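Local coordinates for protein flavin prenyltransferase PAD1, mitochondrial (PDB 6QLG) that probably links a dimethylallyl group to the N5 and C6 atoms of reduced FMN, making the prenylated flavin cofactor used by the decarboxylase FDC1, at residues 71-76 with 101-106; 125-130 with 158-163; 153-158 with 180-185. All blocks are in the same frame, centred on the assembly; numbering follows the deposited sequence.

Contact 1 of 3, residues 71-76 with 101-106. With FMN (flavin mononucleotide), chain T; FMN (flavin mononucleotide), chain M.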
loop_
_atom_site.group_PDB
_atom_site.type_symbol
_atom_site.label_atom_id
_atom_site.label_comp_id
_atom_site.label_asym_id
_atom_site.label_seq_id
_atom_site.Cartn_x
_atom_site.Cartn_y
_atom_site.Cartn_z
ATOM N N HIS B 71 -10.349 24.739 -28.924
ATOM C CA HIS B 71 -11.057 23.593 -29.484
ATOM C C HIS B 71 -12.072 23.128 -28.449
ATOM O O HIS B 71 -11.695 22.594 -27.400
ATOM C CB HIS B 71 -10.083 22.475 -29.855
ATOM C CG HIS B 71 -9.208 22.804 -31.025
ATOM N ND1 HIS B 71 -9.356 22.204 -32.257
ATOM C CD2 HIS B 71 -8.181 23.676 -31.151
ATOM C CE1 HIS B 71 -8.453 22.689 -33.091
ATOM N NE2 HIS B 71 -7.728 23.584 -32.445
ATOM N N LEU B 72 -13.353 23.333 -28.737
ATOM C CA LEU B 72 -14.420 23.103 -27.773
ATOM C C LEU B 72 -15.055 21.736 -27.988
ATOM O O LEU B 72 -15.344 21.349 -29.126
ATOM C CB LEU B 72 -15.487 24.193 -27.874
ATOM C CG LEU B 72 -16.788 23.947 -27.104
ATOM C CD1 LEU B 72 -16.561 24.072 -25.605
ATOM C CD2 LEU B 72 -17.883 24.899 -27.564
ATOM N N VAL B 73 -15.262 21.009 -26.892
ATOM C CA VAL B 73 -16.088 19.808 -26.869
ATOM C C VAL B 73 -17.073 19.954 -25.717
ATOM O O VAL B 73 -16.681 20.318 -24.603
ATOM C CB VAL B 73 -15.254 18.522 -26.705
ATOM C CG1 VAL B 73 -16.143 17.297 -26.858
ATOM C CG2 VAL B 73 -14.114 18.485 -27.710
ATOM N N MET B 74 -18.348 19.687 -25.988
ATOM C CA MET B 74 -19.400 19.770 -24.985
ATOM C C MET B 74 -20.083 18.417 -24.868
ATOM O O MET B 74 -20.426 17.802 -25.883
ATOM C CB MET B 74 -20.437 20.841 -25.346
ATOM C CG MET B 74 -19.903 22.261 -25.408
ATOM S SD MET B 74 -21.221 23.448 -25.774
ATOM C CE MET B 74 -21.806 22.813 -27.341
ATOM N N SER B 75 -20.288 17.962 -23.636
ATOM C CA SER B 75 -21.019 16.725 -23.431
ATOM C C SER B 75 -22.520 16.977 -23.562
ATOM O O SER B 75 -22.985 18.118 -23.615
ATOM C CB SER B 75 -20.700 16.120 -22.064
ATOM O OG SER B 75 -21.437 16.758 -21.035
ATOM N N LYS B 76 -23.278 15.881 -23.619
ATOM C CA LYS B 76 -24.732 15.978 -23.710
ATOM C C LYS B 76 -25.304 16.778 -22.548
ATOM O O LYS B 76 -26.129 17.679 -22.743
ATOM C CB LYS B 76 -25.338 14.575 -23.755
ATOM C CG LYS B 76 -26.853 14.532 -23.637
ATOM C CD LYS B 76 -27.306 13.153 -23.175
ATOM C CE LYS B 76 -28.818 13.009 -23.211
ATOM N NZ LYS B 76 -29.244 11.631 -22.837
ATOM N N HIS B 101 -15.755 20.144 -31.820
ATOM C CA HIS B 101 -15.713 18.738 -32.185
ATOM C C HIS B 101 -16.844 17.988 -31.497
ATOM O O HIS B 101 -17.194 18.284 -30.350
ATOM C CB HIS B 101 -14.362 18.117 -31.820
ATOM C CG HIS B 101 -13.186 18.904 -32.308
ATOM N ND1 HIS B 101 -12.722 18.823 -33.603
ATOM C CD2 HIS B 101 -12.384 19.793 -31.676
ATOM C CE1 HIS B 101 -11.682 19.625 -33.748
ATOM N NE2 HIS B 101 -11.457 20.227 -32.593
ATOM N N ASN B 102 -17.413 17.020 -32.212
ATOM C CA ASN B 102 -18.530 16.241 -31.697
ATOM C C ASN B 102 -18.057 15.312 -30.583
ATOM O O ASN B 102 -17.016 14.660 -30.705
ATOM C CB ASN B 102 -19.164 15.439 -32.836
ATOM C CG ASN B 102 -20.490 14.811 -32.454
ATOM O OD1 ASN B 102 -20.611 14.160 -31.417
ATOM N ND2 ASN B 102 -21.495 14.995 -33.305
ATOM N N ILE B 103 -18.835 15.248 -29.498
ATOM C CA ILE B 103 -18.478 14.421 -28.345
ATOM C C ILE B 103 -18.339 12.953 -28.733
ATOM O O ILE B 103 -17.565 12.208 -28.116
ATOM C CB ILE B 103 -19.517 14.618 -27.220
ATOM C CG1 ILE B 103 -19.136 13.818 -25.972
ATOM C CG2 ILE B 103 -20.911 14.225 -27.695
ATOM C CD1 ILE B 103 -18.021 14.429 -25.171
ATOM N N ASN B 104 -19.064 12.511 -29.759
ATOM C CA ASN B 104 -19.024 11.120 -30.194
ATOM C C ASN B 104 -17.958 10.854 -31.248
ATOM O O ASN B 104 -17.795 9.702 -31.663
ATOM C CB ASN B 104 -20.391 10.698 -30.746
ATOM C CG ASN B 104 -21.532 11.046 -29.815
ATOM O OD1 ASN B 104 -22.460 11.764 -30.194
ATOM N ND2 ASN B 104 -21.475 10.536 -28.592
ATOM N N ASP B 105 -17.228 11.877 -31.687
ATOM C CA ASP B 105 -16.307 11.745 -32.816
ATOM C C ASP B 105 -14.922 11.385 -32.292
ATOM O O ASP B 105 -14.082 12.250 -32.040
ATOM C CB ASP B 105 -16.284 13.030 -33.636
ATOM C CG ASP B 105 -15.375 12.935 -34.847
ATOM O OD1 ASP B 105 -14.940 11.813 -35.188
ATOM O OD2 ASP B 105 -15.096 13.985 -35.461
ATOM N N MET B 106 -14.675 10.083 -32.147
ATOM C CA MET B 106 -13.375 9.599 -31.697
ATOM C C MET B 106 -12.289 9.728 -32.758
ATOM O O MET B 106 -11.130 9.415 -32.469
ATOM C CB MET B 106 -13.492 8.141 -31.246
ATOM C CG MET B 106 -14.637 7.892 -30.278
ATOM S SD MET B 106 -14.587 8.988 -28.849
ATOM C CE MET B 106 -13.108 8.388 -28.046
HETATM N N1 FMN T . -7.253 4.178 -28.764
HETATM C C2 FMN T . -6.210 3.504 -28.165
HETATM O O2 FMN T . -6.220 3.334 -26.948
HETATM N N3 FMN T . -5.164 3.025 -28.931
HETATM C C4 FMN T . -5.160 3.219 -30.302
HETATM O O4 FMN T . -4.231 2.795 -30.999
HETATM C C4A FMN T . -6.212 3.898 -30.905
HETATM N N5 FMN T . -6.202 4.083 -32.269
HETATM C C5A FMN T . -7.243 4.755 -32.877
HETATM C C6 FMN T . -7.237 4.947 -34.257
HETATM C C7 FMN T . -8.289 5.623 -34.860
HETATM C C7M FMN T . -8.293 5.834 -36.342
HETATM C C8 FMN T . -9.345 6.108 -34.093
HETATM C C8M FMN T . -10.474 6.838 -34.763
HETATM C C9 FMN T . -9.348 5.917 -32.715
HETATM C C9A FMN T . -8.300 5.241 -32.105
HETATM N N10 FMN T . -8.307 5.046 -30.732
HETATM C C10 FMN T . -7.261 4.378 -30.131
HETATM C "C1'" FMN T . -9.428 5.569 -29.879
HETATM C "C2'" FMN T . -10.467 4.500 -29.570
HETATM O "O2'" FMN T . -11.089 4.101 -30.769
HETATM C "C3'" FMN T . -11.518 5.074 -28.629
HETATM O "O3'" FMN T . -11.001 5.190 -27.321
HETATM C "C4'" FMN T . -12.759 4.191 -28.583
HETATM O "O4'" FMN T . -13.658 4.709 -27.628
HETATM C "C5'" FMN T . -12.436 2.757 -28.170
HETATM O "O5'" FMN T . -13.649 2.033 -28.140
HETATM P P FMN T . -13.700 0.422 -28.152
HETATM O O1P FMN T . -15.035 -0.035 -27.606
HETATM O O2P FMN T . -13.523 -0.052 -29.575
HETATM O O3P FMN T . -12.597 -0.129 -27.273
HETATM N N1 FMN M . -22.508 16.026 -11.344
HETATM C C2 FMN M . -21.399 16.367 -10.596
HETATM O O2 FMN M . -20.511 15.543 -10.418
HETATM N N3 FMN M . -21.298 17.629 -10.055
HETATM C C4 FMN M . -22.310 18.548 -10.264
HETATM O O4 FMN M . -22.240 19.683 -9.789
HETATM C C4A FMN M . -23.428 18.212 -11.015
HETATM N N5 FMN M . -24.426 19.150 -11.210
HETATM C C5A FMN M . -25.545 18.833 -11.957
HETATM C C6 FMN M . -26.558 19.778 -12.160
HETATM C C7 FMN M . -27.691 19.470 -12.910
HETATM C C7M FMN M . -28.770 20.500 -13.116
HETATM C C8 FMN M . -27.800 18.194 -13.464
HETATM C C8M FMN M . -29.011 17.827 -14.278
HETATM C C9 FMN M . -26.786 17.253 -13.254
HETATM C C9A FMN M . -25.653 17.559 -12.506
HETATM N N10 FMN M . -24.639 16.622 -12.314
HETATM C C10 FMN M . -23.525 16.941 -11.557
HETATM C "C1'" FMN M . -24.757 15.235 -12.884
HETATM C "C2'" FMN M . -24.066 15.001 -14.228
HETATM O "O2'" FMN M . -24.639 15.818 -15.227
HETATM C "C3'" FMN M . -24.207 13.524 -14.600
HETATM O "O3'" FMN M . -23.457 12.747 -13.693
HETATM C "C4'" FMN M . -23.747 13.218 -16.020
HETATM O "O4'" FMN M . -23.690 11.821 -16.209
HETATM C "C5'" FMN M . -22.369 13.794 -16.303
HETATM O "O5'" FMN M . -22.102 13.598 -17.671
HETATM P P FMN M . -20.874 14.343 -18.392
HETATM O O1P FMN M . -20.461 13.547 -19.605
HETATM O O2P FMN M . -21.333 15.718 -18.813
HETATM O O3P FMN M . -19.685 14.452 -17.464
HETATM O O HOH W 1 -19.109 19.125 -28.759
HETATM O O HOH W 2 -21.069 17.281 -29.109
#
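H71 and H101 meet rim to rim, their rings almost coplanar (2° between planes), and the nitrogens at the touching edges, H71 ND1 and H101 NE2, form a hydrogen bond of 2.9 Å; either could be the donor. Behind it, H71 NE2 bonds to E69, which ties the imidazole at both nitrogens.

Backbone and water bonds continue the join. H101 N donates to L72 O at 3.0 Å, and beyond this one bond the loop draws away from the strand. A water fills the gap, accepting from M74 N and donating to H101 O at 2.6 Å; a second water accepts from I103 N and reaches M74 O weakly.

Apolar contact comes from V73 and I103. With CG1 anti to the backbone N (chi1 -177°), I103 sends CD1 to V73 CG1 at 3.8 Å, the two side chains crossing at about a right angle. Beta-branched V73 suits the extended strand, while the apolar reach of I103 lets a turn residue pack on V73 and on I142 of helix 141-151.

S75, N-cap of helix 76-85, caps A78 N through OG, which also meets the FMN phosphate. The E69 carboxylate probably polarises the imidazole pair, and bonds at both H71 nitrogens hold its ring in place.

Contact 2 of 3, residues 125-130 with 158-163. With FMN (flavin mononucleotide), chain M; DMA (dimethylallyl diphosphate), chain J.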
loop_
_atom_site.group_PDB
_atom_site.type_symbol
_atom_site.label_atom_id
_atom_site.label_comp_id
_atom_site.label_asym_id
_atom_site.label_seq_id
_atom_site.Cartn_x
_atom_site.Cartn_y
_atom_site.Cartn_z
ATOM N N CYS B 125 -16.045 20.307 -14.462
ATOM C CA CYS B 125 -15.780 18.881 -14.593
ATOM C C CYS B 125 -16.655 18.115 -13.609
ATOM O O CYS B 125 -16.538 18.299 -12.392
ATOM C CB CYS B 125 -14.303 18.570 -14.352
ATOM S SG CYS B 125 -13.888 16.828 -14.602
ATOM N N SER B 126 -17.523 17.259 -14.139
ATOM C CA SER B 126 -18.370 16.430 -13.300
ATOM C C SER B 126 -17.559 15.303 -12.665
ATOM O O SER B 126 -16.439 14.990 -13.082
ATOM C CB SER B 126 -19.519 15.840 -14.115
ATOM O OG SER B 126 -19.029 14.900 -15.060
ATOM N N MET B 127 -18.148 14.687 -11.636
ATOM C CA MET B 127 -17.525 13.520 -11.024
ATOM C C MET B 127 -17.480 12.346 -11.991
ATOM O O MET B 127 -16.531 11.555 -11.963
ATOM C CB MET B 127 -18.274 13.132 -9.746
ATOM C CG MET B 127 -18.239 14.193 -8.655
ATOM S SD MET B 127 -16.567 14.596 -8.098
ATOM C CE MET B 127 -16.202 16.085 -9.043
ATOM N N LYS B 128 -18.490 12.225 -12.855
ATOM C CA LYS B 128 -18.500 11.163 -13.855
ATOM C C LYS B 128 -17.300 11.277 -14.790
ATOM O O LYS B 128 -16.608 10.288 -15.055
ATOM C CB LYS B 128 -19.815 11.205 -14.640
ATOM C CG LYS B 128 -19.921 10.186 -15.772
ATOM C CD LYS B 128 -19.510 10.796 -17.108
ATOM C CE LYS B 128 -20.324 10.251 -18.261
ATOM N NZ LYS B 128 -19.864 10.858 -19.545
ATOM N N THR B 129 -17.044 12.480 -15.308
ATOM C CA THR B 129 -15.924 12.658 -16.230
ATOM C C THR B 129 -14.588 12.557 -15.501
ATOM O O THR B 129 -13.622 11.999 -16.038
ATOM C CB THR B 129 -16.061 13.994 -16.964
ATOM O OG1 THR B 129 -17.095 13.882 -17.951
ATOM C CG2 THR B 129 -14.762 14.378 -17.656
ATOM N N LEU B 130 -14.515 13.076 -14.271
ATOM C CA LEU B 130 -13.337 12.839 -13.439
ATOM C C LEU B 130 -13.067 11.347 -13.283
ATOM O O LEU B 130 -11.915 10.902 -13.336
ATOM C CB LEU B 130 -13.521 13.494 -12.068
ATOM C CG LEU B 130 -12.653 12.946 -10.927
ATOM C CD1 LEU B 130 -11.183 13.315 -11.122
ATOM C CD2 LEU B 130 -13.151 13.430 -9.574
ATOM N N LEU B 158 -8.661 19.983 -14.359
ATOM C CA LEU B 158 -10.024 19.515 -14.138
ATOM C C LEU B 158 -10.674 20.414 -13.094
ATOM O O LEU B 158 -10.321 20.356 -11.911
ATOM C CB LEU B 158 -10.040 18.056 -13.683
ATOM C CG LEU B 158 -9.250 17.039 -14.506
ATOM C CD1 LEU B 158 -9.407 15.648 -13.912
ATOM C CD2 LEU B 158 -9.700 17.055 -15.953
ATOM N N VAL B 159 -11.623 21.241 -13.529
ATOM C CA VAL B 159 -12.393 22.067 -12.606
ATOM C C VAL B 159 -13.491 21.200 -12.001
ATOM O O VAL B 159 -14.676 21.356 -12.320
ATOM C CB VAL B 159 -12.960 23.316 -13.309
ATOM C CG1 VAL B 159 -13.590 24.269 -12.298
ATOM C CG2 VAL B 159 -11.853 24.027 -14.079
ATOM N N ALA B 160 -13.096 20.274 -11.126
ATOM C CA ALA B 160 -14.005 19.262 -10.597
ATOM C C ALA B 160 -14.930 19.885 -9.560
ATOM O O ALA B 160 -14.470 20.356 -8.515
ATOM C CB ALA B 160 -13.213 18.107 -9.987
ATOM N N ARG B 161 -16.230 19.874 -9.835
ATOM C CA ARG B 161 -17.214 20.543 -8.993
ATOM C C ARG B 161 -18.144 19.500 -8.385
ATOM O O ARG B 161 -18.881 18.818 -9.106
ATOM C CB ARG B 161 -17.997 21.580 -9.794
ATOM C CG ARG B 161 -18.777 22.543 -8.927
ATOM C CD ARG B 161 -20.206 22.071 -8.735
ATOM N NE ARG B 161 -20.873 22.770 -7.641
ATOM C CZ ARG B 161 -21.755 22.203 -6.824
ATOM N NH1 ARG B 161 -22.311 22.906 -5.848
ATOM N NH2 ARG B 161 -22.077 20.925 -6.980
ATOM N N GLU B 162 -18.123 19.403 -7.058
ATOM C CA GLU B 162 -18.963 18.498 -6.288
ATOM C C GLU B 162 -18.783 18.823 -4.818
ATOM O O GLU B 162 -17.675 19.160 -4.386
ATOM C CB GLU B 162 -18.607 17.026 -6.541
ATOM C CG GLU B 162 -19.495 16.009 -5.797
ATOM C CD GLU B 162 -20.979 16.171 -6.102
ATOM O OE1 GLU B 162 -21.637 17.008 -5.445
ATOM O OE2 GLU B 162 -21.488 15.451 -6.988
ATOM N N THR B 163 -19.877 18.726 -4.058
ATOM C CA THR B 163 -19.810 18.904 -2.619
ATOM C C THR B 163 -21.044 18.300 -1.975
ATOM O O THR B 163 -22.143 18.418 -2.536
ATOM C CB THR B 163 -19.668 20.381 -2.227
ATOM O OG1 THR B 163 -19.196 20.462 -0.878
ATOM C CG2 THR B 163 -20.987 21.127 -2.315
HETATM N N1 FMN M . -22.508 16.026 -11.344
HETATM C C2 FMN M . -21.399 16.367 -10.596
HETATM O O2 FMN M . -20.511 15.543 -10.418
HETATM N N3 FMN M . -21.298 17.629 -10.055
HETATM C C4 FMN M . -22.310 18.548 -10.264
HETATM O O4 FMN M . -22.240 19.683 -9.789
HETATM C C4A FMN M . -23.428 18.212 -11.015
HETATM N N5 FMN M . -24.426 19.150 -11.210
HETATM C C5A FMN M . -25.545 18.833 -11.957
HETATM C C6 FMN M . -26.558 19.778 -12.160
HETATM C C7 FMN M . -27.691 19.470 -12.910
HETATM C C7M FMN M . -28.770 20.500 -13.116
HETATM C C8 FMN M . -27.800 18.194 -13.464
HETATM C C8M FMN M . -29.011 17.827 -14.278
HETATM C C9 FMN M . -26.786 17.253 -13.254
HETATM C C9A FMN M . -25.653 17.559 -12.506
HETATM N N10 FMN M . -24.639 16.622 -12.314
HETATM C C10 FMN M . -23.525 16.941 -11.557
HETATM C "C1'" FMN M . -24.757 15.235 -12.884
HETATM C "C2'" FMN M . -24.066 15.001 -14.228
HETATM O "O2'" FMN M . -24.639 15.818 -15.227
HETATM C "C3'" FMN M . -24.207 13.524 -14.600
HETATM O "O3'" FMN M . -23.457 12.747 -13.693
HETATM C "C4'" FMN M . -23.747 13.218 -16.020
HETATM O "O4'" FMN M . -23.690 11.821 -16.209
HETATM C "C5'" FMN M . -22.369 13.794 -16.303
HETATM O "O5'" FMN M . -22.102 13.598 -17.671
HETATM P P FMN M . -20.874 14.343 -18.392
HETATM O O1P FMN M . -20.461 13.547 -19.605
HETATM O O2P FMN M . -21.333 15.718 -18.813
HETATM O O3P FMN M . -19.685 14.452 -17.464
HETATM C C1 DMA J . -26.756 18.293 -8.397
HETATM O O1 DMA J . -26.740 17.539 -7.222
HETATM C C2 DMA J . -27.648 17.593 -9.408
HETATM C C3 DMA J . -28.763 18.173 -9.771
HETATM C C4 DMA J . -29.649 17.459 -10.780
HETATM C C5 DMA J . -29.152 19.533 -9.192
HETATM P PA DMA J . -25.643 18.005 -6.098
HETATM O O1A DMA J . -25.841 17.211 -4.825
HETATM O O2A DMA J . -24.292 17.693 -6.703
HETATM O O3A DMA J . -25.866 19.629 -5.846
HETATM P PB DMA J . -25.452 20.437 -4.463
HETATM O O1B DMA J . -24.078 19.982 -4.022
HETATM O O2B DMA J . -26.425 20.182 -3.333
HETATM O O3B DMA J . -25.450 21.924 -4.739
#
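C125 pairs with A160 in a single parallel bridge: C125 N donates to V159 O at 2.8 Å, and R161 N returns a bond to C125 O at 3.0 Å, while A160 CA adds a CH...O contact to that same oxygen. V159 is the centre of an inverse gamma turn, close to the end of the strand.

M127 rises from the first turn of the helix and folds over the strand end. Bent at chi2 and chi3, it brings CE to A160 CB at 3.7 Å and lays SD against E162 CB at 3.5 Å; a flexible, unbranched thioether can follow this curved surface, and the small side chain of A160 lets the methyl come close. Nearly one turn further along the helix, L130 CD1 meets L158 CD1, the two leucines crossing at about a right angle, and the slim C125 SG rests near L158 CB.

These are the C-terminal ends of neighbouring strands in a Rossmann-like flavoprotein sheet, where the nucleotide characteristically binds. S126, the N-cap, takes T129 N on its OG and gives the same OG to FMN O3P, to which T129 OG1 also donates; K128 NZ reaches O1P at 2.8 Å. The flavin's pyrimidine edge is read by backbone: M127 N donates to O2, and N3 donates to R161 O at 2.9 Å. R161 NH2 bonds to O4, its guanidinium held by carbonyls of P188 and V187 of the fourth subunit. E162 forms salt bridges to K151 and R144 of the third subunit, beside the bound dimethylallyl diphosphate.

Contact 3 of 3, residues 153-158 with 180-185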
loop_
_atom_site.group_PDB
_atom_site.type_symbol
_atom_site.label_atom_id
_atom_site.label_comp_id
_atom_site.label_asym_id
_atom_site.label_seq_id
_atom_site.Cartn_x
_atom_site.Cartn_y
_atom_site.Cartn_z
ATOM N N ARG B 153 2.027 14.017 -21.579
ATOM C CA ARG B 153 2.578 14.887 -20.536
ATOM C C ARG B 153 2.254 16.356 -20.802
ATOM O O ARG B 153 3.093 17.240 -20.616
ATOM C CB ARG B 153 4.087 14.679 -20.375
ATOM C CG ARG B 153 4.468 13.600 -19.364
ATOM C CD ARG B 153 4.034 12.216 -19.829
ATOM N NE ARG B 153 4.615 11.150 -19.015
ATOM C CZ ARG B 153 4.402 9.854 -19.221
ATOM N NH1 ARG B 153 3.620 9.456 -20.216
ATOM N NH2 ARG B 153 4.974 8.953 -18.431
ATOM N N ARG B 154 1.027 16.620 -21.238
ATOM C CA ARG B 154 0.533 17.977 -21.420
ATOM C C ARG B 154 -0.338 18.380 -20.236
ATOM O O ARG B 154 -0.921 17.533 -19.553
ATOM C CB ARG B 154 -0.256 18.101 -22.726
ATOM C CG ARG B 154 0.582 17.844 -23.971
ATOM C CD ARG B 154 -0.273 17.741 -25.224
ATOM N NE ARG B 154 0.468 17.154 -26.337
ATOM C CZ ARG B 154 -0.092 16.704 -27.455
ATOM N NH1 ARG B 154 -1.407 16.770 -27.619
ATOM N NH2 ARG B 154 0.665 16.185 -28.414
ATOM N N ARG B 155 -0.416 19.687 -19.996
ATOM C CA ARG B 155 -1.137 20.206 -18.841
ATOM C C ARG B 155 -2.631 19.929 -18.973
ATOM O O ARG B 155 -3.250 20.264 -19.987
ATOM C CB ARG B 155 -0.870 21.706 -18.691
ATOM C CG ARG B 155 -1.699 22.425 -17.628
ATOM C CD ARG B 155 -1.441 21.919 -16.208
ATOM N NE ARG B 155 -0.025 21.732 -15.897
ATOM C CZ ARG B 155 0.725 22.609 -15.235
ATOM N NH1 ARG B 155 0.203 23.754 -14.815
ATOM N NH2 ARG B 155 2.002 22.344 -14.996
ATOM N N LEU B 156 -3.206 19.301 -17.949
ATOM C CA LEU B 156 -4.625 18.966 -17.918
ATOM C C LEU B 156 -5.212 19.480 -16.613
ATOM O O LEU B 156 -4.793 19.051 -15.532
ATOM C CB LEU B 156 -4.845 17.454 -18.048
ATOM C CG LEU B 156 -6.277 16.956 -17.824
ATOM C CD1 LEU B 156 -7.214 17.478 -18.909
ATOM C CD2 LEU B 156 -6.324 15.436 -17.761
ATOM N N VAL B 157 -6.179 20.388 -16.712
ATOM C CA VAL B 157 -6.814 21.003 -15.551
ATOM C C VAL B 157 -8.264 20.546 -15.496
ATOM O O VAL B 157 -9.009 20.704 -16.470
ATOM C CB VAL B 157 -6.722 22.539 -15.602
ATOM C CG1 VAL B 157 -7.470 23.154 -14.428
ATOM C CG2 VAL B 157 -5.266 22.984 -15.604
ATOM N N LEU B 158 -8.661 19.983 -14.359
ATOM C CA LEU B 158 -10.024 19.515 -14.138
ATOM C C LEU B 158 -10.674 20.414 -13.094
ATOM O O LEU B 158 -10.321 20.356 -11.911
ATOM C CB LEU B 158 -10.040 18.056 -13.683
ATOM C CG LEU B 158 -9.250 17.039 -14.506
ATOM C CD1 LEU B 158 -9.407 15.648 -13.912
ATOM C CD2 LEU B 158 -9.700 17.055 -15.953
ATOM N N GLY B 180 -0.803 13.179 -13.232
ATOM C CA GLY B 180 -0.408 14.409 -13.899
ATOM C C GLY B 180 -1.479 15.478 -13.999
ATOM O O GLY B 180 -1.162 16.603 -14.418
ATOM N N ALA B 181 -2.730 15.201 -13.642
ATOM C CA ALA B 181 -3.772 16.208 -13.777
ATOM C C ALA B 181 -3.746 17.179 -12.600
ATOM O O ALA B 181 -3.159 16.910 -11.548
ATOM C CB ALA B 181 -5.151 15.552 -13.880
ATOM N N VAL B 182 -4.397 18.324 -12.790
ATOM C CA VAL B 182 -4.520 19.352 -11.762
ATOM C C VAL B 182 -5.992 19.488 -11.403
ATOM O O VAL B 182 -6.825 19.784 -12.270
ATOM C CB VAL B 182 -3.944 20.698 -12.230
ATOM C CG1 VAL B 182 -4.155 21.764 -11.160
ATOM C CG2 VAL B 182 -2.467 20.556 -12.577
ATOM N N ILE B 183 -6.314 19.275 -10.131
ATOM C CA ILE B 183 -7.676 19.429 -9.631
ATOM C C ILE B 183 -7.869 20.878 -9.200
ATOM O O ILE B 183 -7.145 21.378 -8.332
ATOM C CB ILE B 183 -7.956 18.464 -8.468
ATOM C CG1 ILE B 183 -7.707 17.015 -8.896
ATOM C CG2 ILE B 183 -9.382 18.641 -7.954
ATOM C CD1 ILE B 183 -8.589 16.553 -10.042
ATOM N N PHE B 184 -8.849 21.556 -9.803
ATOM C CA PHE B 184 -9.146 22.961 -9.523
ATOM C C PHE B 184 -10.607 23.075 -9.104
ATOM O O PHE B 184 -11.479 23.361 -9.939
ATOM C CB PHE B 184 -8.853 23.841 -10.742
ATOM C CG PHE B 184 -8.847 25.328 -10.449
ATOM C CD1 PHE B 184 -10.028 26.012 -10.185
ATOM C CD2 PHE B 184 -7.660 26.042 -10.453
ATOM C CE1 PHE B 184 -10.020 27.374 -9.918
ATOM C CE2 PHE B 184 -7.646 27.406 -10.190
ATOM C CZ PHE B 184 -8.829 28.069 -9.921
ATOM N N PRO B 185 -10.924 22.864 -7.832
ATOM C CA PRO B 185 -12.290 23.116 -7.364
ATOM C C PRO B 185 -12.613 24.596 -7.452
ATOM O O PRO B 185 -11.826 25.439 -6.996
ATOM C CB PRO B 185 -12.271 22.627 -5.907
ATOM C CG PRO B 185 -10.836 22.601 -5.518
ATOM C CD PRO B 185 -10.038 22.372 -6.762
HETATM O O HOH W 3 -1.291 18.390 -16.061
#
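V157 lays CG1 against F184 CB at 4.0 Å, the two side chains running alongside and pointing the same way; with CG1 anti to the backbone N (chi1 176°), the valine presents that methyl to the start of the phenylalanine, whose side chain also touches L211. The same side of the sheet carries V182, its CB near V157 CG2, and its CG2 meets R155 CD at 4.0 Å. There the arginine touches with its aliphatic CD, the chain bent at chi2 and chi3, which lets a charged residue cover apolar surface at a partly exposed margin.

On the reverse side L156 CD2 touches A181 CB, and the side chains of L158 and I183 cross obliquely, CD1 to CD1 at 4.1 Å. Small A181 fits beside the L156 side chain, while I183 also reaches M173, V176 and T177 of helix 167-178.

That helix is the connection in a beta-alpha-beta crossover: strand 155-160 leads into it and strand 182-183 returns parallel beside the first, with beta-branched residues suited to extended backbone. G180, at positive phi, ends the helix in a Schellman motif, a conformation in which a CB would press on the preceding carbonyl.

Three backbone bonds join the strands. V182 N donates to L156 O at 2.9 Å, L158 N to V182 O at 2.8 Å and nearly straight (176°), and F184 N to L158 O at 2.8 Å. Before the first of them, a water accepts from L156 N; its link to G180 O is modelled too short and is doubtful. Beyond the edge, I183 makes backbone hydrogen bonds to the fourth subunit, whose P164 packs on V182.

How the contacts relate
All three contacts belong to one parallel sheet of order 3-2-1-4-5-6. Contact 1 lies toward one outer edge, contact 3 at the other, and contact 2 joins inner strands 119-125 and 155-160. Contact 1 closes along the chain before the others open; contacts 2 and 3 alternate, sharing strand 155-160 and L158. Their centres lie about 12 Å apart and they touch, V159 CG1 meeting F184 O at 3.3 Å, whereas contact 1 is centred about 17 Å from the centre of contact 2 and about 19 Å from that of contact 3. Contacts 1 and 2 reach the same FMN from different strand ends, while contacts 2 and 3 both meet the fourth subunit, so cofactor binding and assembly are built on one sheet.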